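PDB 3TQV: nicotinate-nucleotide pyrophosphorylase from Francisella tularensis subsp. tularensis, which probably catalyses the joining of quinolinate to phosphoribosyl pyrophosphate, with loss of carbon dioxide and diphosphate, to give nicotinate mononucleotide for NAD+ synthesis. Local coordinates for residues I75-Y81 / R92-K97; L208-N212 / I234-I238; L58-A64 / F113-S118. One frame throughout, in Å; residues are numbered along the deposited sequence.

Contact 1. Residues I75-Y81 / R92-K97; sequences IQITWLY and RIFELK
Gln76-Trp79 and Arg92-Lys97 pair as antiparallel neighbours at one border of the four-stranded sheet in the N-terminal domain, their short axes running at 161°. Gln76 with Lys97 and Thr78 with Glu95 are hydrogen-bonded pairs, each closed by two backbone bonds; Glu95 N to Thr78 O, at 2.8 Å, is representative. Past Trp79 this two-bond pattern ends: Ile93 O accepts Leu80 N at 2.7 Å and, weakly, Tyr81 N at 3.4 Å.

The non-hydrogen-bonded pairs carry the apolar face. Phe94 CB lies over the six-membered ring of Trp79, 4.0 Å from its centroid, while the two ring planes are inclined at 52°. A chi1 of 67° puts Phe94 CG between its own N and carbonyl carbon, and the ring's CD1 meets Ile77 CD1 at 3.9 Å. Leu96 CD2 fits between Ile75 CG2 and Ile77 CG1. Within 92-97, on the face of Thr78 and Glu95, Arg92 NH1 makes a salt bridge to Glu95 OE2, its hydrogen bond weakly angled.

Trp79 and Ile77 rest on helix 61-71, where Asn65 OD1 binds Trp79 NE1; Phe94 and Leu96 reach helix 100-130, and strand 45-52 adjoins 92-97 on its other side.

Contact 2. Residues L208-N212 / I234-I238; sequences LDELN and IAVSI
Leu208 and Leu211 meet Ile234, Ala235 and Ile238 between two helices that run almost parallel, their short axes inclined at 15° and 10.8 Å apart at closest approach. No hydrogen bond crosses between the segments; the contact is made of apolar branches, with one polar atom at its margin.

The tight part is an apolar row, Leu208 on Ile234 and Leu211 on Ala235. Leu208 crosses Ile234 at about a right angle and presents both methyls to it, CD1 at 3.8 Å and CD2 at 3.9 Å from Ile234 CG2. One turn later come Leu211 and Ala235, the buried, sheet-facing end of the row. With CG anti to the backbone N (chi1 171°), Leu211 directs its CD2 branch across the gap, where it comes 3.9 Å from Ala235 CB and 4.1 Å from Ile238 CG2. The same two residues also pack on the sheet: Leu211 touches Val222 and Leu245, and Ala235 touches Leu224 and Leu245.

Toward solvent, where Asn212 meets Ile238, the interlock is slighter. Exposed Asn212 approaches only through its amide oxygen, OD1 lying 3.4 Å from Ile238 CG2, a polar-to-methyl contact that contributes no directional bond.

Each helix follows a parallel strand, 200-205 before 208-216 and 221-225 before 229-239, and helix 208-216 forms the crossover between those strands. Glu204 and Asp225, predicted substrate-binding residues, belong to those strands, and their side chains are each about 10 Å from that of Leu211. Such side-by-side helices outside successive parallel strands are characteristic of the TIM-barrel-like C-terminal domain of this family.

Contact 3. Residues L58-A64 / F113-S118; sequences LCGQDFA and FIQMLS
The turn at Cys59-Gly60 comes up against one side of helix 113-118, with Cys59 CA 4.5 Å from Ser118 CA and Gly60, at a phi of 133°, occupying the N-cap position of the helix that begins at Gln61. At this backbone conformation a CB would be jammed against the preceding carbonyl O and would run into Ile114 CD1, so the position suits glycine. Ser118 fixes the approach: its OG accepts the backbone N-H of Cys59 at 3.0 Å, with an angle of 149° at the hydrogen. The CG2 branch of Ile114, one turn earlier, meets Leu58 CD1 at 3.6 Å, whereas its CD1 branch reaches over the Gly60 carbonyl and on to Ala64 CB. Cys59 SG lies beside Leu117 CB at 3.8 Å.

This is the meeting of helix 61-71 with the long helix 100-130 in the N-terminal domain of the quinolinate phosphoribosyltransferase fold, on the helical side of its antiparallel sheet. Asp83 receives the backbone N-H groups of Gly60 and Gln61 and so secures the start of the shorter helix.

Farther along helix 61-71, the rings of Phe63 and Phe113 are nearly parallel, their planes 12° apart, but slid so far that they barely overlap. It is Phe63 CB that sits over the Phe113 face, 4.2 Å from the ring centroid, while Phe63 CD1 comes within 3.5 Å of Phe113 CE2. Farther round the same ring, Phe63 CE2 touches Leu117 CD1 at 3.5 Å. Helix 16-31 packs against both phenylalanines, and Phe113 also meets Pro146 of the second subunit.

From the N terminus, residues 58-64 open contact 3, which closes only at 113-118. Contact 1 is nested inside that loop: strand 76-79 follows helix 61-71, pairs with strand 92-97, and the chain then enters helix 100-130. The two contacts, with centres 13 Å apart, touch where Trp79 CZ2 lies 3.8 Å from Ala64 CB, so sheet and helices join in one N-terminal unit. Contact 2 comes in series within the C-terminal domain, closing a loop that contains strand 221-225 and tying helix 208-216 to helix 229-239. It lies across the chain's centre from both others, its nearest atoms about 37 Å from contact 1 and about 30 Å from contact 3.

Contact 1. Residues I75-Y81 / R92-K97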
loop_
_atom_site.group_PDB
_atom_site.type_symbol
_atom_site.label_atom_id
_atom_site.label_comp_id
_atom_site.label_asym_id
_atom_site.label_seq_id
_atom_site.Cartn_x
_atom_site.Cartn_y
_atom_site.Cartn_z
ATOM N N ILE B 75 -0.456 10.672 -26.534
ATOM C CA ILE B 75 -1.620 9.896 -26.104
ATOM C C ILE B 75 -2.734 10.822 -25.639
ATOM O O ILE B 75 -2.536 11.617 -24.725
ATOM C CB ILE B 75 -1.302 8.928 -24.943
ATOM C CG1 ILE B 75 -0.182 7.952 -25.322
ATOM C CG2 ILE B 75 -2.566 8.164 -24.540
ATOM C CD1 ILE B 75 0.355 7.128 -24.135
ATOM N N GLN B 76 -3.905 10.712 -26.259
ATOM C CA GLN B 76 -5.056 11.510 -25.856
ATOM C C GLN B 76 -5.932 10.718 -24.899
ATOM O O GLN B 76 -6.275 9.559 -25.168
ATOM C CB GLN B 76 -5.889 11.906 -27.070
ATOM C CG GLN B 76 -5.083 12.339 -28.270
ATOM C CD GLN B 76 -5.789 12.027 -29.574
ATOM O OE1 GLN B 76 -6.850 12.584 -29.871
ATOM N NE2 GLN B 76 -5.209 11.121 -30.358
ATOM N N ILE B 77 -6.309 11.349 -23.790
ATOM C CA ILE B 77 -7.166 10.690 -22.809
ATOM C C ILE B 77 -8.518 11.397 -22.664
ATOM O O ILE B 77 -8.597 12.628 -22.624
ATOM C CB ILE B 77 -6.458 10.571 -21.435
ATOM C CG1 ILE B 77 -7.297 9.758 -20.463
ATOM C CG2 ILE B 77 -6.161 11.944 -20.857
ATOM C CD1 ILE B 77 -6.516 9.326 -19.232
ATOM N N THR B 78 -9.583 10.610 -22.605
ATOM C CA THR B 78 -10.884 11.152 -22.261
ATOM C C THR B 78 -11.452 10.418 -21.068
ATOM O O THR B 78 -11.586 9.197 -21.077
ATOM C CB THR B 78 -11.872 11.043 -23.411
ATOM O OG1 THR B 78 -11.268 11.570 -24.590
ATOM C CG2 THR B 78 -13.144 11.827 -23.087
ATOM N N TRP B 79 -11.788 11.189 -20.044
ATOM C CA TRP B 79 -12.328 10.648 -18.815
ATOM C C TRP B 79 -13.859 10.597 -18.822
ATOM O O TRP B 79 -14.540 11.606 -19.046
ATOM C CB TRP B 79 -11.816 11.473 -17.639
ATOM C CG TRP B 79 -10.343 11.291 -17.387
ATOM C CD1 TRP B 79 -9.319 12.075 -17.846
ATOM C CD2 TRP B 79 -9.732 10.250 -16.610
ATOM N NE1 TRP B 79 -8.115 11.590 -17.400
ATOM C CE2 TRP B 79 -8.339 10.470 -16.641
ATOM C CE3 TRP B 79 -10.230 9.158 -15.889
ATOM C CZ2 TRP B 79 -7.438 9.634 -15.982
ATOM C CZ3 TRP B 79 -9.333 8.331 -15.235
ATOM C CH2 TRP B 79 -7.954 8.573 -15.288
ATOM N N LEU B 80 -14.396 9.412 -18.577
ATOM C CA LEU B 80 -15.842 9.234 -18.506
ATOM C C LEU B 80 -16.342 9.397 -17.079
ATOM O O LEU B 80 -17.515 9.632 -16.849
ATOM C CB LEU B 80 -16.258 7.869 -19.073
ATOM C CG LEU B 80 -16.248 7.754 -20.600
ATOM C CD1 LEU B 80 -14.853 7.473 -21.157
ATOM C CD2 LEU B 80 -17.192 6.650 -21.014
ATOM N N TYR B 81 -15.436 9.235 -16.125
ATOM C CA TYR B 81 -15.714 9.512 -14.732
ATOM C C TYR B 81 -14.570 10.341 -14.183
ATOM O O TYR B 81 -13.451 10.251 -14.678
ATOM C CB TYR B 81 -15.833 8.214 -13.944
ATOM C CG TYR B 81 -17.082 7.446 -14.256
ATOM C CD1 TYR B 81 -18.223 7.600 -13.476
ATOM C CD2 TYR B 81 -17.128 6.573 -15.336
ATOM C CE1 TYR B 81 -19.384 6.902 -13.759
ATOM C CE2 TYR B 81 -18.285 5.867 -15.635
ATOM C CZ TYR B 81 -19.418 6.038 -14.843
ATOM O OH TYR B 81 -20.579 5.346 -15.133
ATOM N N ARG B 92 -16.712 1.975 -18.203
ATOM C CA ARG B 92 -15.463 2.479 -18.744
ATOM C C ARG B 92 -15.121 3.780 -18.037
ATOM O O ARG B 92 -15.928 4.712 -18.039
ATOM C CB ARG B 92 -15.593 2.746 -20.244
ATOM C CG ARG B 92 -15.830 1.539 -21.134
ATOM C CD ARG B 92 -15.692 1.963 -22.591
ATOM N NE ARG B 92 -15.998 0.896 -23.545
ATOM C CZ ARG B 92 -15.819 1.007 -24.859
ATOM N NH1 ARG B 92 -15.329 2.130 -25.363
ATOM N NH2 ARG B 92 -16.118 0.001 -25.666
ATOM N N ILE B 93 -13.934 3.865 -17.441
ATOM C CA ILE B 93 -13.559 5.094 -16.748
ATOM C C ILE B 93 -12.848 6.102 -17.650
ATOM O O ILE B 93 -13.039 7.317 -17.514
ATOM C CB ILE B 93 -12.763 4.827 -15.456
ATOM C CG1 ILE B 93 -11.591 3.885 -15.724
ATOM C CG2 ILE B 93 -13.671 4.206 -14.405
ATOM C CD1 ILE B 93 -11.030 3.257 -14.474
ATOM N N PHE B 94 -12.045 5.615 -18.585
ATOM C CA PHE B 94 -11.412 6.533 -19.518
ATOM C C PHE B 94 -11.140 5.846 -20.829
ATOM O O PHE B 94 -11.211 4.631 -20.914
ATOM C CB PHE B 94 -10.129 7.148 -18.935
ATOM C CG PHE B 94 -9.007 6.154 -18.721
ATOM C CD1 PHE B 94 -8.129 5.842 -19.758
ATOM C CD2 PHE B 94 -8.831 5.547 -17.490
ATOM C CE1 PHE B 94 -7.098 4.929 -19.574
ATOM C CE2 PHE B 94 -7.813 4.635 -17.291
ATOM C CZ PHE B 94 -6.938 4.318 -18.334
ATOM N N GLU B 95 -10.860 6.633 -21.859
ATOM C CA GLU B 95 -10.529 6.088 -23.168
ATOM C C GLU B 95 -9.218 6.660 -23.649
ATOM O O GLU B 95 -8.850 7.796 -23.328
ATOM C CB GLU B 95 -11.633 6.368 -24.179
ATOM C CG GLU B 95 -12.859 5.500 -23.969
ATOM C CD GLU B 95 -14.055 5.962 -24.781
ATOM O OE1 GLU B 95 -14.072 7.142 -25.200
ATOM O OE2 GLU B 95 -14.976 5.138 -24.998
ATOM N N LEU B 96 -8.496 5.846 -24.400
ATOM C CA LEU B 96 -7.196 6.248 -24.892
ATOM C C LEU B 96 -7.190 6.183 -26.409
ATOM O O LEU B 96 -7.824 5.314 -27.020
ATOM C CB LEU B 96 -6.084 5.359 -24.311
ATOM C CG LEU B 96 -5.762 5.328 -22.803
ATOM C CD1 LEU B 96 -4.632 4.346 -22.532
ATOM C CD2 LEU B 96 -5.385 6.697 -22.234
ATOM N N LYS B 97 -6.491 7.137 -27.002
ATOM C CA LYS B 97 -6.164 7.089 -28.410
ATOM C C LYS B 97 -4.685 7.441 -28.531
ATOM O O LYS B 97 -4.235 8.488 -28.035
ATOM C CB LYS B 97 -7.042 8.065 -29.186
ATOM C CG LYS B 97 -6.571 8.377 -30.590
ATOM C CD LYS B 97 -7.363 7.618 -31.640
ATOM C CE LYS B 97 -7.380 8.371 -32.979
ATOM N NZ LYS B 97 -8.456 9.417 -33.040
#

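Contact 2. Residues L208-N212 / I234-I238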
loop_
_atom_site.group_PDB
_atom_site.type_symbol
_atom_site.label_atom_id
_atom_site.label_comp_id
_atom_site.label_asym_id
_atom_site.label_seq_id
_atom_site.Cartn_x
_atom_site.Cartn_y
_atom_site.Cartn_z
ATOM N N LEU B 208 -11.762 8.630 31.543
ATOM C CA LEU B 208 -12.677 9.735 31.732
ATOM C C LEU B 208 -12.017 10.827 32.569
ATOM O O LEU B 208 -12.247 12.015 32.331
ATOM C CB LEU B 208 -13.953 9.266 32.415
ATOM C CG LEU B 208 -14.771 8.251 31.632
ATOM C CD1 LEU B 208 -15.861 7.692 32.525
ATOM C CD2 LEU B 208 -15.340 8.913 30.388
ATOM N N ASP B 209 -11.203 10.435 33.546
ATOM C CA ASP B 209 -10.488 11.426 34.342
ATOM C C ASP B 209 -9.499 12.231 33.513
ATOM O O ASP B 209 -9.412 13.440 33.668
ATOM C CB ASP B 209 -9.744 10.808 35.530
ATOM C CG ASP B 209 -8.953 11.849 36.305
ATOM O OD1 ASP B 209 -9.445 12.298 37.357
ATOM O OD2 ASP B 209 -7.865 12.246 35.843
ATOM N N GLU B 210 -8.735 11.567 32.658
ATOM C CA GLU B 210 -7.855 12.308 31.768
ATOM C C GLU B 210 -8.677 13.230 30.862
ATOM O O GLU B 210 -8.236 14.323 30.505
ATOM C CB GLU B 210 -6.974 11.368 30.941
ATOM C CG GLU B 210 -5.647 10.998 31.601
ATOM C CD GLU B 210 -4.966 9.821 30.920
ATOM O OE1 GLU B 210 -5.652 9.113 30.143
ATOM O OE2 GLU B 210 -3.755 9.599 31.160
ATOM N N LEU B 211 -9.882 12.799 30.507
ATOM C CA LEU B 211 -10.712 13.602 29.620
ATOM C C LEU B 211 -11.081 14.918 30.290
ATOM O O LEU B 211 -11.027 15.985 29.671
ATOM C CB LEU B 211 -11.977 12.844 29.199
ATOM C CG LEU B 211 -12.968 13.742 28.439
ATOM C CD1 LEU B 211 -12.395 14.088 27.079
ATOM C CD2 LEU B 211 -14.334 13.086 28.301
ATOM N N ASN B 212 -11.460 14.826 31.562
ATOM C CA ASN B 212 -11.790 16.004 32.344
ATOM C C ASN B 212 -10.613 16.969 32.405
ATOM O O ASN B 212 -10.765 18.178 32.226
ATOM C CB ASN B 212 -12.295 15.603 33.733
ATOM C CG ASN B 212 -13.657 14.934 33.675
ATOM O OD1 ASN B 212 -14.425 15.179 32.751
ATOM N ND2 ASN B 212 -13.956 14.075 34.642
ATOM N N ILE B 234 -20.630 8.236 28.443
ATOM C CA ILE B 234 -20.260 9.203 29.469
ATOM C C ILE B 234 -19.558 10.410 28.866
ATOM O O ILE B 234 -19.899 11.552 29.171
ATOM C CB ILE B 234 -19.254 8.615 30.456
ATOM C CG1 ILE B 234 -19.732 7.262 30.996
ATOM C CG2 ILE B 234 -18.971 9.627 31.557
ATOM C CD1 ILE B 234 -20.921 7.330 31.933
ATOM N N ALA B 235 -18.556 10.128 28.031
ATOM C CA ALA B 235 -17.685 11.142 27.440
ATOM C C ALA B 235 -18.483 12.165 26.665
ATOM O O ALA B 235 -18.338 13.374 26.876
ATOM C CB ALA B 235 -16.628 10.487 26.528
ATOM N N VAL B 236 -19.324 11.671 25.765
ATOM C CA VAL B 236 -20.201 12.526 24.984
ATOM C C VAL B 236 -20.981 13.504 25.859
ATOM O O VAL B 236 -21.023 14.692 25.550
ATOM C CB VAL B 236 -21.193 11.703 24.142
ATOM C CG1 VAL B 236 -22.248 12.624 23.520
ATOM C CG2 VAL B 236 -20.445 10.877 23.079
ATOM N N SER B 237 -21.599 13.014 26.939
ATOM C CA SER B 237 -22.291 13.904 27.883
ATOM C C SER B 237 -21.353 14.965 28.441
ATOM O O SER B 237 -21.672 16.158 28.446
ATOM C CB SER B 237 -22.908 13.134 29.054
ATOM O OG SER B 237 -24.093 12.468 28.671
ATOM N N ILE B 238 -20.200 14.518 28.923
ATOM C CA ILE B 238 -19.209 15.418 29.490
ATOM C C ILE B 238 -18.739 16.465 28.483
ATOM O O ILE B 238 -18.488 17.612 28.852
ATOM C CB ILE B 238 -17.995 14.620 30.039
ATOM C CG1 ILE B 238 -18.441 13.735 31.209
ATOM C CG2 ILE B 238 -16.861 15.548 30.455
ATOM C CD1 ILE B 238 -17.348 12.863 31.767
#

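Contact 3. Residues L58-A64 / F113-S118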
loop_
_atom_site.group_PDB
_atom_site.type_symbol
_atom_site.label_atom_id
_atom_site.label_comp_id
_atom_site.label_asym_id
_atom_site.label_seq_id
_atom_site.Cartn_x
_atom_site.Cartn_y
_atom_site.Cartn_z
ATOM N N LEU B 58 -13.656 6.225 -7.806
ATOM C CA LEU B 58 -12.481 6.580 -8.580
ATOM C C LEU B 58 -11.590 7.589 -7.878
ATOM O O LEU B 58 -12.057 8.569 -7.284
ATOM C CB LEU B 58 -12.895 7.133 -9.944
ATOM C CG LEU B 58 -11.818 7.772 -10.845
ATOM C CD1 LEU B 58 -10.622 6.830 -11.049
ATOM C CD2 LEU B 58 -12.425 8.180 -12.194
ATOM N N CYS B 59 -10.293 7.326 -7.968
ATOM C CA CYS B 59 -9.253 8.227 -7.495
ATOM C C CYS B 59 -7.964 7.904 -8.264
ATOM O O CYS B 59 -7.583 6.740 -8.414
ATOM C CB CYS B 59 -9.068 8.077 -5.987
ATOM S SG CYS B 59 -7.964 9.300 -5.252
ATOM N N GLY B 60 -7.306 8.925 -8.793
ATOM C CA GLY B 60 -6.097 8.687 -9.559
ATOM C C GLY B 60 -5.962 9.386 -10.899
ATOM O O GLY B 60 -4.904 9.303 -11.514
ATOM N N GLN B 61 -7.016 10.059 -11.356
ATOM C CA GLN B 61 -6.944 10.881 -12.572
ATOM C C GLN B 61 -5.600 11.587 -12.765
ATOM O O GLN B 61 -4.911 11.346 -13.762
ATOM C CB GLN B 61 -8.069 11.914 -12.600
ATOM C CG GLN B 61 -9.353 11.394 -13.243
ATOM C CD GLN B 61 -10.428 12.466 -13.373
ATOM O OE1 GLN B 61 -10.887 12.766 -14.473
ATOM N NE2 GLN B 61 -10.838 13.033 -12.250
ATOM N N ASP B 62 -5.241 12.446 -11.810
ATOM C CA ASP B 62 -3.982 13.202 -11.859
ATOM C C ASP B 62 -2.735 12.370 -12.137
ATOM O O ASP B 62 -1.887 12.770 -12.929
ATOM C CB ASP B 62 -3.752 13.976 -10.561
ATOM C CG ASP B 62 -4.736 15.080 -10.370
ATOM O OD1 ASP B 62 -5.320 15.517 -11.380
ATOM O OD2 ASP B 62 -4.925 15.513 -9.214
ATOM N N PHE B 63 -2.606 11.234 -11.459
ATOM C CA PHE B 63 -1.466 10.347 -11.693
ATOM C C PHE B 63 -1.473 9.748 -13.097
ATOM O O PHE B 63 -0.509 9.889 -13.849
ATOM C CB PHE B 63 -1.400 9.239 -10.626
ATOM C CG PHE B 63 -1.156 9.760 -9.234
ATOM C CD1 PHE B 63 0.132 9.892 -8.750
ATOM C CD2 PHE B 63 -2.214 10.144 -8.423
ATOM C CE1 PHE B 63 0.375 10.382 -7.483
ATOM C CE2 PHE B 63 -1.980 10.627 -7.146
ATOM C CZ PHE B 63 -0.675 10.746 -6.678
ATOM N N ALA B 64 -2.561 9.074 -13.442
ATOM C CA ALA B 64 -2.716 8.517 -14.780
ATOM C C ALA B 64 -2.350 9.568 -15.815
ATOM O O ALA B 64 -1.522 9.328 -16.684
ATOM C CB ALA B 64 -4.124 8.060 -14.984
ATOM N N PHE B 113 -1.805 2.908 -10.095
ATOM C CA PHE B 113 -2.202 4.066 -9.304
ATOM C C PHE B 113 -3.711 4.124 -9.052
ATOM O O PHE B 113 -4.154 4.438 -7.942
ATOM C CB PHE B 113 -1.721 5.367 -9.937
ATOM C CG PHE B 113 -0.305 5.723 -9.590
ATOM C CD1 PHE B 113 0.716 5.499 -10.490
ATOM C CD2 PHE B 113 -0.003 6.300 -8.372
ATOM C CE1 PHE B 113 1.999 5.847 -10.190
ATOM C CE2 PHE B 113 1.292 6.655 -8.066
ATOM C CZ PHE B 113 2.295 6.426 -8.971
ATOM N N ILE B 114 -4.500 3.817 -10.072
ATOM C CA ILE B 114 -5.944 3.835 -9.894
ATOM C C ILE B 114 -6.349 2.719 -8.935
ATOM O O ILE B 114 -7.112 2.956 -8.006
ATOM C CB ILE B 114 -6.708 3.706 -11.235
ATOM C CG1 ILE B 114 -6.026 4.526 -12.322
ATOM C CG2 ILE B 114 -8.128 4.179 -11.085
ATOM C CD1 ILE B 114 -5.700 5.918 -11.900
ATOM N N GLN B 115 -5.830 1.512 -9.154
ATOM C CA GLN B 115 -6.124 0.363 -8.289
ATOM C C GLN B 115 -6.036 0.742 -6.840
ATOM O O GLN B 115 -6.897 0.413 -6.026
ATOM C CB GLN B 115 -5.051 -0.697 -8.452
ATOM C CG GLN B 115 -5.228 -1.637 -9.574
ATOM C CD GLN B 115 -4.019 -2.511 -9.710
ATOM O OE1 GLN B 115 -3.075 -2.424 -8.914
ATOM N NE2 GLN B 115 -4.028 -3.360 -10.721
HETATM N N MSE B 116 -4.931 1.399 -6.533
HETATM C CA MSE B 116 -4.539 1.654 -5.177
HETATM C C MSE B 116 -5.403 2.744 -4.572
HETATM O O MSE B 116 -6.102 2.522 -3.579
HETATM C CB MSE B 116 -3.079 2.069 -5.157
HETATM C CG MSE B 116 -2.510 2.169 -3.774
HETATM SE SE MSE B 116 -0.958 3.307 -3.781
HETATM C CE MSE B 116 -0.836 3.611 -1.861
ATOM N N LEU B 117 -5.356 3.919 -5.191
ATOM C CA LEU B 117 -6.042 5.091 -4.669
ATOM C C LEU B 117 -7.546 4.919 -4.686
ATOM O O LEU B 117 -8.231 5.347 -3.760
ATOM C CB LEU B 117 -5.625 6.341 -5.446
ATOM C CG LEU B 117 -4.114 6.587 -5.335
ATOM C CD1 LEU B 117 -3.642 7.688 -6.276
ATOM C CD2 LEU B 117 -3.718 6.882 -3.890
ATOM N N SER B 118 -8.063 4.287 -5.730
ATOM C CA SER B 118 -9.492 4.028 -5.791
ATOM C C SER B 118 -9.798 3.009 -4.717
ATOM O O SER B 118 -10.886 2.998 -4.141
ATOM C CB SER B 118 -9.896 3.485 -7.157
ATOM O OG SER B 118 -9.563 4.391 -8.184
#